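Local structure of extracellular ligand-binding receptor (Desulfitobacterium hafniense, 4Q6B) at residues A[76-81]-A[92-97]; A[120-125]-A[286-291]; A[272-275]-A[281-284]; A[296-301]-A[319-324]; A[326-329]-A[335-338]. The protein binds leucine and probably serves as the substrate-binding component of an ABC transporter that takes up amino acids. All coordinates share one frame; numbering follows the deposited sequence. Where two conformers were deposited one is given.

Contact 1 of 5, residues A[76-81]-A[92-97]; sequences QAVIGH and SIYDQA
Y94 reaches from its helix toward the end of strand 75-79 and brings its hydroxyl between V78 and H81. H81 NE2 and Y94 OH lie 2.9 Å apart and share a hydrogen bond, somewhat bent at 151°, in which either could be the donor. The hydroxyl sits at the imidazole edge, near the ring plane, and NE2 lies near the plane of the phenol. The rings therefore meet rim to rim, with centroids 5.9 Å apart and planes turned 42° against each other, and neither covers the other's face. The tyrosine makes this reach because its CG stands opposite its own carbonyl carbon (chi1 -65°), which swings the ring off the helix toward the sheet. V78 crosses the phenol at about a right angle: CG1 rests 3.9 Å from Y94 CZ, while CG2 lies 3.9 Å from Y94 CE1. H81 follows a cis peptide bond, and its ND1 is bonded to D55 OD2, so both imidazole nitrogens are engaged and the ring's rotation is fixed. The contact lies inside the beta-alpha-beta unit formed by strand 75-79, helix 84-97 and strand 101-103. Helix 59-70 flanks it, with F69 against V78 and A66 against Y94, while I79, pointing away from Y94, packs on helix 284-301.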
loop_
_atom_site.group_PDB
_atom_site.type_symbol
_atom_site.label_atom_id
_atom_site.label_comp_id
_atom_site.label_asym_id
_atom_site.label_seq_id
_atom_site.Cartn_x
_atom_site.Cartn_y
_atom_site.Cartn_z
ATOM N N GLN A 76 9.292 19.379 7.812
ATOM C CA GLN A 76 10.139 18.497 8.643
ATOM C C GLN A 76 10.264 17.120 8.044
ATOM O O GLN A 76 11.247 16.414 8.312
ATOM C CB GLN A 76 9.561 18.355 10.063
ATOM C CG GLN A 76 9.341 19.713 10.801
ATOM C CD GLN A 76 10.615 20.479 11.201
ATOM O OE1 GLN A 76 11.729 19.935 11.177
ATOM N NE2 GLN A 76 10.449 21.749 11.593
ATOM N N ALA A 77 9.269 16.748 7.250
ATOM C CA ALA A 77 9.150 15.430 6.606
ATOM C C ALA A 77 7.976 15.513 5.627
ATOM O O ALA A 77 7.148 16.438 5.694
ATOM C CB ALA A 77 8.887 14.332 7.645
ATOM N N VAL A 78 7.910 14.551 4.707
ATOM C CA VAL A 78 6.799 14.416 3.758
ATOM C C VAL A 78 6.187 13.023 3.783
ATOM O O VAL A 78 6.900 12.003 3.798
ATOM C CB VAL A 78 7.294 14.754 2.305
ATOM C CG1 VAL A 78 6.196 14.517 1.199
ATOM C CG2 VAL A 78 7.784 16.171 2.293
ATOM N N ILE A 79 4.848 12.999 3.763
ATOM C CA ILE A 79 4.049 11.768 3.638
ATOM C C ILE A 79 3.578 11.736 2.192
ATOM O O ILE A 79 2.942 12.675 1.726
ATOM C CB ILE A 79 2.809 11.780 4.573
ATOM C CG1 ILE A 79 3.307 11.677 6.015
ATOM C CG2 ILE A 79 1.948 10.523 4.331
ATOM C CD1 ILE A 79 2.213 11.842 7.038
ATOM N N GLY A 80 3.945 10.684 1.472
ATOM C CA GLY A 80 3.532 10.526 0.084
ATOM C C GLY A 80 4.604 9.718 -0.657
ATOM O O GLY A 80 5.505 9.215 0.001
ATOM N N HIS A 81 4.477 9.545 -1.988
ATOM C CA HIS A 81 3.253 9.861 -2.742
ATOM C C HIS A 81 2.426 8.553 -2.800
ATOM O O HIS A 81 2.770 7.561 -2.125
ATOM C CB HIS A 81 3.607 10.361 -4.157
ATOM C CG HIS A 81 4.355 11.668 -4.163
ATOM N ND1 HIS A 81 3.926 12.758 -4.903
ATOM C CD2 HIS A 81 5.476 12.076 -3.514
ATOM C CE1 HIS A 81 4.746 13.773 -4.710
ATOM N NE2 HIS A 81 5.699 13.388 -3.874
ATOM N N SER A 92 13.938 10.752 -5.377
ATOM C CA SER A 92 15.313 11.192 -5.670
ATOM C C SER A 92 15.499 12.632 -5.182
ATOM O O SER A 92 16.556 12.992 -4.666
ATOM C CB SER A 92 15.614 11.090 -7.173
ATOM O OG SER A 92 16.962 11.577 -7.432
ATOM N N ILE A 93 14.484 13.464 -5.402
ATOM C CA ILE A 93 14.497 14.847 -4.959
ATOM C C ILE A 93 14.510 14.904 -3.434
ATOM O O ILE A 93 15.273 15.661 -2.834
ATOM C CB ILE A 93 13.261 15.613 -5.513
ATOM C CG1 ILE A 93 13.347 15.712 -7.048
ATOM C CG2 ILE A 93 13.142 17.035 -4.866
ATOM C CD1 ILE A 93 12.083 16.330 -7.672
ATOM N N TYR A 94 13.643 14.137 -2.768
ATOM C CA TYR A 94 13.640 14.152 -1.309
ATOM C C TYR A 94 14.952 13.627 -0.757
ATOM O O TYR A 94 15.515 14.233 0.153
ATOM C CB TYR A 94 12.486 13.293 -0.828
ATOM C CG TYR A 94 11.110 13.827 -1.209
ATOM C CD1 TYR A 94 10.676 15.102 -0.797
ATOM C CD2 TYR A 94 10.227 13.038 -1.944
ATOM C CE1 TYR A 94 9.419 15.588 -1.149
ATOM C CE2 TYR A 94 8.946 13.479 -2.236
ATOM C CZ TYR A 94 8.549 14.759 -1.843
ATOM O OH TYR A 94 7.288 15.184 -2.192
ATOM N N ASP A 95 15.483 12.547 -1.344
ATOM C CA ASP A 95 16.713 11.961 -0.811
ATOM C C ASP A 95 17.904 12.919 -0.947
ATOM O O ASP A 95 18.718 13.082 -0.014
ATOM C CB ASP A 95 17.006 10.628 -1.500
ATOM C CG ASP A 95 18.093 9.828 -0.786
ATOM O OD1 ASP A 95 17.892 9.416 0.359
ATOM O OD2 ASP A 95 19.149 9.620 -1.385
ATOM N N GLN A 96 18.039 13.542 -2.119
ATOM C CA GLN A 96 19.142 14.474 -2.307
ATOM C C GLN A 96 19.009 15.695 -1.388
ATOM O O GLN A 96 20.020 16.320 -1.026
ATOM C CB GLN A 96 19.197 14.945 -3.771
ATOM C CG GLN A 96 19.933 14.023 -4.677
ATOM C CD GLN A 96 21.396 14.440 -4.790
ATOM O OE1 GLN A 96 21.751 15.351 -5.558
ATOM N NE2 GLN A 96 22.252 13.793 -4.002
ATOM N N ALA A 97 17.776 16.086 -1.068
ATOM C CA ALA A 97 17.550 17.180 -0.085
ATOM C C ALA A 97 17.689 16.790 1.400
ATOM O O ALA A 97 17.624 17.653 2.297
ATOM C CB ALA A 97 16.179 17.828 -0.302
#

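Contact 2 of 5, residues A[120-125]-A[286-291]; sequences FRNIPS and AAAGYD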
loop_
_atom_site.group_PDB
_atom_site.type_symbol
_atom_site.label_atom_id
_atom_site.label_comp_id
_atom_site.label_asym_id
_atom_site.label_seq_id
_atom_site.Cartn_x
_atom_site.Cartn_y
_atom_site.Cartn_z
ATOM N N PHE A 120 11.104 6.000 2.766
ATOM C CA PHE A 120 10.481 4.910 3.557
ATOM C C PHE A 120 9.098 4.602 3.036
ATOM O O PHE A 120 8.528 5.411 2.349
ATOM C CB PHE A 120 10.347 5.335 5.028
ATOM C CG PHE A 120 11.668 5.604 5.725
ATOM C CD1 PHE A 120 12.257 4.615 6.482
ATOM C CD2 PHE A 120 12.330 6.834 5.579
ATOM C CE1 PHE A 120 13.479 4.837 7.120
ATOM C CE2 PHE A 120 13.525 7.081 6.238
ATOM C CZ PHE A 120 14.105 6.075 7.016
ATOM N N ARG A 121 8.553 3.442 3.376
ATOM C CA ARG A 121 7.096 3.252 3.248
ATOM C C ARG A 121 6.659 2.537 4.469
ATOM O O ARG A 121 7.460 1.823 5.051
ATOM C CB ARG A 121 6.753 2.426 2.023
ATOM C CG ARG A 121 7.567 1.163 1.889
ATOM C CD ARG A 121 6.956 0.246 0.800
ATOM N NE ARG A 121 8.061 -0.516 0.209
ATOM C CZ ARG A 121 8.326 -0.552 -1.089
ATOM N NH1 ARG A 121 9.404 -1.204 -1.527
ATOM N NH2 ARG A 121 7.528 0.070 -1.950
ATOM N N ASN A 122 5.410 2.729 4.900
ATOM C CA ASN A 122 4.944 2.073 6.148
ATOM C C ASN A 122 3.928 0.984 5.843
ATOM O O ASN A 122 3.097 0.639 6.675
ATOM C CB ASN A 122 4.413 3.082 7.201
ATOM C CG ASN A 122 3.130 3.745 6.760
ATOM O OD1 ASN A 122 2.858 3.814 5.554
ATOM N ND2 ASN A 122 2.321 4.205 7.711
ATOM N N ILE A 123 4.032 0.400 4.650
ATOM C CA ILE A 123 3.127 -0.670 4.231
ATOM C C ILE A 123 3.997 -1.745 3.589
ATOM O O ILE A 123 5.140 -1.457 3.175
ATOM C CB ILE A 123 2.080 -0.134 3.233
ATOM C CG1 ILE A 123 2.775 0.515 2.016
ATOM C CG2 ILE A 123 1.167 0.925 3.921
ATOM C CD1 ILE A 123 1.927 0.547 0.847
ATOM N N PRO A 124 3.473 -2.971 3.458
ATOM C CA PRO A 124 4.265 -4.033 2.800
ATOM C C PRO A 124 4.421 -3.767 1.316
ATOM O O PRO A 124 3.518 -3.208 0.670
ATOM C CB PRO A 124 3.408 -5.303 2.976
ATOM C CG PRO A 124 2.020 -4.794 3.364
ATOM C CD PRO A 124 2.187 -3.454 4.007
ATOM N N SER A 125 5.546 -4.213 0.755
ATOM C CA SER A 125 5.782 -4.068 -0.681
ATOM C C SER A 125 5.055 -5.191 -1.397
ATOM O O SER A 125 4.576 -6.151 -0.758
ATOM C CB SER A 125 7.257 -4.229 -1.013
ATOM O OG SER A 125 7.637 -5.593 -0.931
ATOM N N ALA A 286 -6.734 5.357 5.283
ATOM C CA ALA A 286 -6.901 6.177 6.495
ATOM C C ALA A 286 -5.969 5.638 7.574
ATOM O O ALA A 286 -5.328 6.416 8.301
ATOM C CB ALA A 286 -8.302 6.091 7.015
ATOM N N ALA A 287 -5.920 4.308 7.685
ATOM C CA ALA A 287 -5.059 3.666 8.703
ATOM C C ALA A 287 -3.554 3.874 8.455
ATOM O O ALA A 287 -2.797 4.169 9.386
ATOM C CB ALA A 287 -5.401 2.148 8.806
ATOM N N ALA A 288 -3.122 3.720 7.214
ATOM C CA ALA A 288 -1.721 3.963 6.830
ATOM C C ALA A 288 -1.328 5.437 7.025
ATOM O O ALA A 288 -0.235 5.741 7.516
ATOM C CB ALA A 288 -1.503 3.509 5.384
ATOM N N GLY A 289 -2.222 6.351 6.645
ATOM C CA GLY A 289 -1.996 7.782 6.908
ATOM C C GLY A 289 -1.884 8.094 8.391
ATOM O O GLY A 289 -1.013 8.880 8.823
ATOM N N TYR A 290 -2.776 7.518 9.199
ATOM C CA TYR A 290 -2.764 7.722 10.630
ATOM C C TYR A 290 -1.433 7.215 11.210
ATOM O O TYR A 290 -0.734 7.953 11.952
ATOM C CB TYR A 290 -4.005 7.035 11.260
ATOM C CG TYR A 290 -4.126 7.242 12.761
ATOM C CD1 TYR A 290 -3.449 6.421 13.664
ATOM C CD2 TYR A 290 -4.926 8.250 13.270
ATOM C CE1 TYR A 290 -3.591 6.593 15.052
ATOM C CE2 TYR A 290 -5.056 8.459 14.632
ATOM C CZ TYR A 290 -4.380 7.628 15.531
ATOM O OH TYR A 290 -4.528 7.842 16.887
ATOM N N ASP A 291 -1.049 5.986 10.874
ATOM C CA ASP A 291 0.203 5.472 11.426
ATOM C C ASP A 291 1.401 6.308 10.936
ATOM O O ASP A 291 2.383 6.488 11.726
ATOM C CB ASP A 291 0.439 3.994 11.067
ATOM C CG ASP A 291 -0.221 3.031 12.062
ATOM O OD1 ASP A 291 -0.824 3.459 13.082
ATOM O OD2 ASP A 291 -0.143 1.814 11.799
#
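N122 and I123, just past strand 119-121, both meet A288 of helix 284-301. The polar part is one hydrogen bond: N122 ND2 donates to A288 O over 3.0 Å and is nearly straight at 163°. The oxygen lies practically in the amide plane of N122, whereas the donor comes at a bent angle to the C=O, tilted somewhat from the carbonyl plane. With chi1 at 68°, CG of N122 is tucked between its backbone N and carbonyl carbon, and from there the amide points at the helix. Beside this bond N122 ND2 also passes D291 CB at 3.9 Å, a plain van der Waals approach. The carboxylate of D291 is occupied by other partners, among them H328 NE2. The apolar part is slight: I123 CG2 touches A288 CB at 4.0 Å. F257, at the end of strand 253-257, packs on both I123 and A288 and closes the apolar side. The chain here leaves the five-stranded parallel sheet of one lobe, and after helix 126-139 it enters the mixed sheet of the other with strand 144-149. This is one of the interlobe crossovers of a two-lobed periplasmic binding protein, and the I123 side chain lies about 6 Å from the bound leucine.

Contact 3 of 5, residues A[272-275]-A[281-284]; sequences EAFR and PPTS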
loop_
_atom_site.group_PDB
_atom_site.type_symbol
_atom_site.label_atom_id
_atom_site.label_comp_id
_atom_site.label_asym_id
_atom_site.label_seq_id
_atom_site.Cartn_x
_atom_site.Cartn_y
_atom_site.Cartn_z
ATOM N N GLU A 272 -12.658 3.035 16.706
ATOM C CA GLU A 272 -13.714 3.730 17.429
ATOM C C GLU A 272 -13.626 5.253 17.271
ATOM O O GLU A 272 -14.644 5.922 17.022
ATOM C CB GLU A 272 -13.682 3.377 18.914
ATOM C CG GLU A 272 -14.772 4.081 19.720
ATOM C CD GLU A 272 -16.192 3.718 19.275
ATOM O OE1 GLU A 272 -16.376 2.667 18.608
ATOM O OE2 GLU A 272 -17.128 4.489 19.605
ATOM N N ALA A 273 -12.419 5.796 17.429
ATOM C CA ALA A 273 -12.209 7.238 17.281
ATOM C C ALA A 273 -12.572 7.679 15.868
ATOM O O ALA A 273 -13.229 8.721 15.685
ATOM C CB ALA A 273 -10.753 7.608 17.595
ATOM N N PHE A 274 -12.189 6.875 14.882
ATOM C CA PHE A 274 -12.403 7.279 13.495
ATOM C C PHE A 274 -13.921 7.264 13.224
ATOM O O PHE A 274 -14.487 8.246 12.699
ATOM C CB PHE A 274 -11.642 6.357 12.548
ATOM C CG PHE A 274 -11.693 6.815 11.140
ATOM C CD1 PHE A 274 -12.810 6.537 10.363
ATOM C CD2 PHE A 274 -10.661 7.557 10.611
ATOM C CE1 PHE A 274 -12.909 6.999 9.047
ATOM C CE2 PHE A 274 -10.737 8.018 9.294
ATOM C CZ PHE A 274 -11.883 7.716 8.517
ATOM N N ARG A 275 -14.571 6.167 13.597
ATOM C CA ARG A 275 -16.018 6.088 13.470
ATOM C C ARG A 275 -16.769 7.237 14.147
ATOM O O ARG A 275 -17.732 7.777 13.591
ATOM C CB ARG A 275 -16.520 4.770 14.050
ATOM C CG ARG A 275 -16.258 3.562 13.195
ATOM C CD ARG A 275 -17.001 2.365 13.798
ATOM N NE ARG A 275 -16.885 1.172 12.960
ATOM C CZ ARG A 275 -17.769 0.824 12.026
ATOM N NH1 ARG A 275 -18.835 1.585 11.797
ATOM N NH2 ARG A 275 -17.586 -0.285 11.315
ATOM N N PRO A 281 -16.618 3.626 8.654
ATOM C CA PRO A 281 -15.430 2.846 9.003
ATOM C C PRO A 281 -14.172 3.401 8.324
ATOM O O PRO A 281 -14.282 3.917 7.213
ATOM C CB PRO A 281 -15.728 1.484 8.382
ATOM C CG PRO A 281 -17.190 1.447 8.191
ATOM C CD PRO A 281 -17.539 2.842 7.815
ATOM N N PRO A 282 -13.017 3.288 8.973
ATOM C CA PRO A 282 -11.812 3.744 8.262
ATOM C C PRO A 282 -11.417 2.774 7.149
ATOM O O PRO A 282 -11.702 1.572 7.233
ATOM C CB PRO A 282 -10.736 3.758 9.349
ATOM C CG PRO A 282 -11.203 2.697 10.347
ATOM C CD PRO A 282 -12.722 2.811 10.344
ATOM N N THR A 283 -10.768 3.305 6.117
ATOM C CA THR A 283 -10.163 2.498 5.054
ATOM C C THR A 283 -8.713 2.131 5.421
ATOM O O THR A 283 -8.133 2.674 6.375
ATOM C CB THR A 283 -10.091 3.317 3.770
ATOM O OG1 THR A 283 -9.378 4.547 4.028
ATOM C CG2 THR A 283 -11.489 3.675 3.272
ATOM N N SER A 284 -8.122 1.215 4.654
ATOM C CA SER A 284 -6.697 0.891 4.827
ATOM C C SER A 284 -5.800 2.135 4.630
ATOM O O SER A 284 -4.758 2.270 5.274
ATOM C CB SER A 284 -6.315 -0.214 3.841
ATOM O OG SER A 284 -6.405 0.264 2.504
#
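F274 and P282 face each other with CA atoms 6.3 Å apart, and R275 and P281 come closer still, at 5.6 Å between CA atoms. The first pair member in each case belongs to helix 265-278; the prolines belong to the extended run that doubles back after it, so the sequence order is reversed across the contact. F274 directs its ring at this run with CG anti to the backbone N (chi1 -173°). P282 CB sits over the ring face in a CH-pi contact, 3.7 Å from the F274 centroid and 15° off the normal, and P282 CA is 3.5 Å from F274 CE1; both residues are buried. The prolines lie in the short connection between helices 265-278 and 284-301: T283 follows as the N-cap of helix 284-301, its OG1 bonded to A286 N. L25 and L32 also pack on F274. With an alanine in place of this ring, P282 CB would probably lose the face it rests on and a gap would open between helix and loop. Farther out, where R275 and P281 are both exposed, R275 holds its chain extended from CG to NE and lays a face of its guanidinium against P281, with R275 NH2 3.6 Å from P281 CG.

Contact 4 of 5, residues A[296-301]-A[319-324]; sequences LAEALE and GPWEGV
The indole of W321 meets the carboxylate of E298 at its pyrrole edge, near the ring plane, and nothing from helix residues 296-301 lies over either of its faces. The carboxylate plane is turned 69° from the ring. E298 OE2 stands 2.9 Å from W321 NE1 and 3.2 Å from W321 CD1, while E298 OE1 is 3.2 Å from NE1 at a poor angle and makes no hydrogen bond. The acid is delivered by an outstretched side chain, CG anti to the backbone N (chi1 -169°) and extended beyond it, reaching from helix 284-301 to strand 321-323. I294 and L295 of the same helix also touch the indole. Putting an alanine here would probably leave W321 NE1 without its carboxylate neighbour and the tryptophan's edge less firmly placed. Only this pair touches between the two segments, so the join is narrow; E298 is partly exposed, W321 buried. A negative oxygen this close to the indole N-H would probably be drawn to it electrostatically.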
loop_
_atom_site.group_PDB
_atom_site.type_symbol
_atom_site.label_atom_id
_atom_site.label_comp_id
_atom_site.label_asym_id
_atom_site.label_seq_id
_atom_site.Cartn_x
_atom_site.Cartn_y
_atom_site.Cartn_z
ATOM N N LEU A 296 5.891 9.523 12.452
ATOM C CA LEU A 296 6.771 10.688 12.222
ATOM C C LEU A 296 6.803 11.603 13.449
ATOM O O LEU A 296 7.850 12.179 13.824
ATOM C CB LEU A 296 6.348 11.497 11.008
ATOM C CG LEU A 296 6.556 10.792 9.688
ATOM C CD1 LEU A 296 5.836 11.574 8.569
ATOM C CD2 LEU A 296 8.049 10.706 9.375
ATOM N N ALA A 297 5.672 11.743 14.119
ATOM C CA ALA A 297 5.662 12.629 15.287
ATOM C C ALA A 297 6.514 12.050 16.399
ATOM O O ALA A 297 7.241 12.789 17.081
ATOM C CB ALA A 297 4.198 12.910 15.759
ATOM N N GLU A 298 6.455 10.727 16.569
ATOM C CA GLU A 298 7.271 10.087 17.601
ATOM C C GLU A 298 8.745 10.297 17.261
ATOM O O GLU A 298 9.515 10.686 18.140
ATOM C CB GLU A 298 6.914 8.596 17.713
ATOM C CG GLU A 298 7.504 7.903 18.904
ATOM C CD GLU A 298 6.617 6.770 19.386
ATOM O OE1 GLU A 298 5.372 6.952 19.438
ATOM O OE2 GLU A 298 7.158 5.689 19.700
ATOM N N ALA A 299 9.135 10.090 16.002
ATOM C CA ALA A 299 10.568 10.290 15.651
ATOM C C ALA A 299 10.960 11.752 15.806
ATOM O O ALA A 299 12.079 12.078 16.272
ATOM C CB ALA A 299 10.857 9.808 14.251
ATOM N N LEU A 300 10.054 12.649 15.415
ATOM C CA LEU A 300 10.375 14.091 15.485
ATOM C C LEU A 300 10.547 14.585 16.897
ATOM O O LEU A 300 11.377 15.459 17.125
ATOM C CB LEU A 300 9.284 14.921 14.789
ATOM C CG LEU A 300 9.336 14.942 13.275
ATOM C CD1 LEU A 300 7.960 15.329 12.713
ATOM C CD2 LEU A 300 10.395 15.925 12.727
ATOM N N GLU A 301 9.760 14.072 17.844
ATOM C CA GLU A 301 9.896 14.416 19.266
ATOM C C GLU A 301 11.369 14.284 19.734
ATOM O O GLU A 301 11.857 15.045 20.552
ATOM C CB GLU A 301 8.996 13.488 20.117
ATOM C CG GLU A 301 8.941 13.847 21.610
ATOM C CD GLU A 301 8.344 15.234 21.850
ATOM O OE1 GLU A 301 8.754 15.923 22.809
ATOM O OE2 GLU A 301 7.458 15.645 21.070
ATOM N N GLY A 319 13.065 1.057 15.815
ATOM C CA GLY A 319 13.062 -0.399 15.915
ATOM C C GLY A 319 11.611 -0.786 15.718
ATOM O O GLY A 319 10.866 -0.044 15.083
ATOM N N PRO A 320 11.190 -1.922 16.295
ATOM C CA PRO A 320 9.767 -2.285 16.191
ATOM C C PRO A 320 8.874 -1.268 16.886
ATOM O O PRO A 320 9.150 -0.837 18.004
ATOM C CB PRO A 320 9.687 -3.635 16.886
ATOM C CG PRO A 320 10.926 -3.806 17.586
ATOM C CD PRO A 320 11.975 -2.909 17.038
ATOM N N TRP A 321 7.834 -0.857 16.193
ATOM C CA TRP A 321 6.938 0.179 16.694
ATOM C C TRP A 321 5.472 -0.190 16.415
ATOM O O TRP A 321 5.103 -0.457 15.264
ATOM C CB TRP A 321 7.256 1.458 15.949
ATOM C CG TRP A 321 6.461 2.636 16.370
ATOM C CD1 TRP A 321 6.750 3.488 17.391
ATOM C CD2 TRP A 321 5.265 3.128 15.754
ATOM N NE1 TRP A 321 5.798 4.471 17.464
ATOM C CE2 TRP A 321 4.872 4.273 16.474
ATOM C CE3 TRP A 321 4.467 2.691 14.690
ATOM C CZ2 TRP A 321 3.730 5.007 16.147
ATOM C CZ3 TRP A 321 3.324 3.420 14.369
ATOM C CH2 TRP A 321 2.978 4.573 15.091
ATOM N N GLU A 322 4.646 -0.190 17.466
ATOM C CA GLU A 322 3.263 -0.639 17.315
ATOM C C GLU A 322 2.337 0.460 16.877
ATOM O O GLU A 322 2.281 1.530 17.512
ATOM C CB GLU A 322 2.789 -1.195 18.662
ATOM C CG GLU A 322 3.719 -2.235 19.210
ATOM C CD GLU A 322 3.544 -3.598 18.562
ATOM O OE1 GLU A 322 4.214 -4.558 19.016
ATOM O OE2 GLU A 322 2.722 -3.734 17.629
ATOM N N GLY A 323 1.573 0.170 15.818
ATOM C CA GLY A 323 0.642 1.119 15.221
ATOM C C GLY A 323 -0.726 0.465 15.074
ATOM O O GLY A 323 -0.917 -0.674 15.484
ATOM N N VAL A 324 -1.657 1.169 14.428
ATOM C CA VAL A 324 -2.988 0.600 14.242
ATOM C C VAL A 324 -2.987 -0.507 13.210
ATOM O O VAL A 324 -3.861 -1.371 13.211
ATOM C CB VAL A 324 -4.015 1.690 13.849
ATOM C CG1 VAL A 324 -3.912 2.867 14.823
ATOM C CG2 VAL A 324 -3.838 2.144 12.388
#

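Contact 5 of 5, residues A[326-329]-A[335-338]; sequences GMHR and DDIG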
loop_
_atom_site.group_PDB
_atom_site.type_symbol
_atom_site.label_atom_id
_atom_site.label_comp_id
_atom_site.label_asym_id
_atom_site.label_seq_id
_atom_site.Cartn_x
_atom_site.Cartn_y
_atom_site.Cartn_z
ATOM N N GLY A 326 -0.619 -2.736 12.983
ATOM C CA GLY A 326 0.224 -3.835 13.462
ATOM C C GLY A 326 1.641 -3.338 13.812
ATOM O O GLY A 326 1.865 -2.141 14.075
HETATM N N MSE A 327 2.609 -4.246 13.801
HETATM C CA MSE A 327 3.942 -3.822 14.158
HETATM C C MSE A 327 4.740 -3.381 12.956
HETATM O O MSE A 327 4.850 -4.119 11.963
HETATM C CB MSE A 327 4.691 -4.888 14.946
HETATM C CG MSE A 327 6.035 -4.373 15.382
HETATM SE SE MSE A 327 7.416 -4.947 14.151
HETATM C CE MSE A 327 7.908 -6.518 15.164
ATOM N N HIS A 328 5.278 -2.168 13.058
ATOM C CA HIS A 328 6.087 -1.552 12.002
ATOM C C HIS A 328 7.560 -1.703 12.344
ATOM O O HIS A 328 7.924 -1.667 13.502
ATOM C CB HIS A 328 5.773 -0.052 11.910
ATOM C CG HIS A 328 4.408 0.262 11.347
ATOM N ND1 HIS A 328 4.154 0.352 9.989
ATOM C CD2 HIS A 328 3.229 0.532 11.963
ATOM C CE1 HIS A 328 2.879 0.660 9.796
ATOM N NE2 HIS A 328 2.298 0.773 10.979
ATOM N N ARG A 329 8.413 -1.853 11.338
ATOM C CA ARG A 329 9.848 -1.769 11.594
ATOM C C ARG A 329 10.557 -1.475 10.289
ATOM O O ARG A 329 10.357 -2.187 9.310
ATOM C CB ARG A 329 10.364 -3.073 12.174
ATOM C CG ARG A 329 11.827 -2.991 12.506
ATOM C CD ARG A 329 12.305 -4.301 13.078
ATOM N NE ARG A 329 13.635 -4.042 13.661
ATOM C CZ ARG A 329 14.224 -4.823 14.568
ATOM N NH1 ARG A 329 15.439 -4.508 15.035
ATOM N NH2 ARG A 329 13.600 -5.910 15.020
ATOM N N ASP A 335 12.351 -0.222 3.626
ATOM C CA ASP A 335 11.155 -1.085 3.615
ATOM C C ASP A 335 10.615 -1.270 5.029
ATOM O O ASP A 335 11.378 -1.238 6.005
ATOM C CB ASP A 335 11.466 -2.456 3.025
ATOM C CG ASP A 335 11.552 -2.405 1.482
ATOM O OD1 ASP A 335 10.645 -1.803 0.884
ATOM O OD2 ASP A 335 12.522 -2.903 0.903
ATOM N N ASP A 336 9.310 -1.465 5.133
ATOM C CA ASP A 336 8.708 -1.810 6.410
ATOM C C ASP A 336 8.640 -3.319 6.487
ATOM O O ASP A 336 7.958 -3.979 5.670
ATOM C CB ASP A 336 7.304 -1.169 6.530
ATOM C CG ASP A 336 6.830 -1.053 7.980
ATOM O OD1 ASP A 336 7.199 -1.919 8.825
ATOM O OD2 ASP A 336 6.074 -0.094 8.285
ATOM N N ILE A 337 9.389 -3.894 7.428
ATOM C CA ILE A 337 9.483 -5.331 7.444
ATOM C C ILE A 337 8.554 -5.909 8.499
ATOM O O ILE A 337 8.614 -7.102 8.757
ATOM C CB ILE A 337 10.931 -5.856 7.660
ATOM C CG1 ILE A 337 11.529 -5.368 8.994
ATOM C CG2 ILE A 337 11.829 -5.409 6.509
ATOM C CD1 ILE A 337 12.936 -5.964 9.329
ATOM N N GLY A 338 7.677 -5.078 9.062
ATOM C CA GLY A 338 6.746 -5.587 10.067
ATOM C C GLY A 338 5.773 -6.582 9.457
ATOM O O GLY A 338 5.579 -6.560 8.243
#
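D336 carries its CG anti to the backbone N (chi1 -159°), and H328 sets its CG opposite the carbonyl carbon (chi1 -71°); together these turns bring carboxylate and imidazole edge into line. H328 ND1 donates to D336 OD2 over a short 2.6 Å, almost straight at 171°, with the oxygen in the ring plane and approached on its syn side. Across the imidazole, NE2 is bonded to OD2 of D291, so an acid stands at each nitrogen and the ring cannot readily turn. The other carboxylate oxygen is gripped twice: R329 N lies 2.8 Å from D336 OD1, and G338 N, 3.2 Å from OD1, arrives from the opposite face of the carboxylate plane. I337 N donates to R329 O over 2.7 Å. G338 CA presses to 3.1 Å from M327 O, where any side chain would collide with that oxygen. On the outer side R329 and I337 run alongside, with R329 CB 4.1 Å from I337 CG1. The bond from G338 N to D336 OD1 makes an Asx turn, set in the loop that leads from strand 326-328 to strand 341-347 of the other lobe's sheet, one of the chain crossings of this two-lobed binding-protein fold.

How the contacts relate
From the N terminus, contact 1 closes first, a short loop within one beta-alpha-beta unit. Contact 2 then spans 160 residues, from the exit of strand 119-121 through most of the second lobe and back to helix 284-301. Contact 3, joining the preceding helix to the linker, is nested inside that loop. Contacts 4 and 5 follow in series, and none cross. Helix 284-301 ties most of them together: L296 packs on I79 of contact 1, A286 on F274 of contact 3, and D291 bonds to V324 N of contact 4. Contacts 4 and 5 share the small hairpin of strands 321-323 and 326-328, while R121 forms a salt bridge with D335, joining contacts 2 and 5.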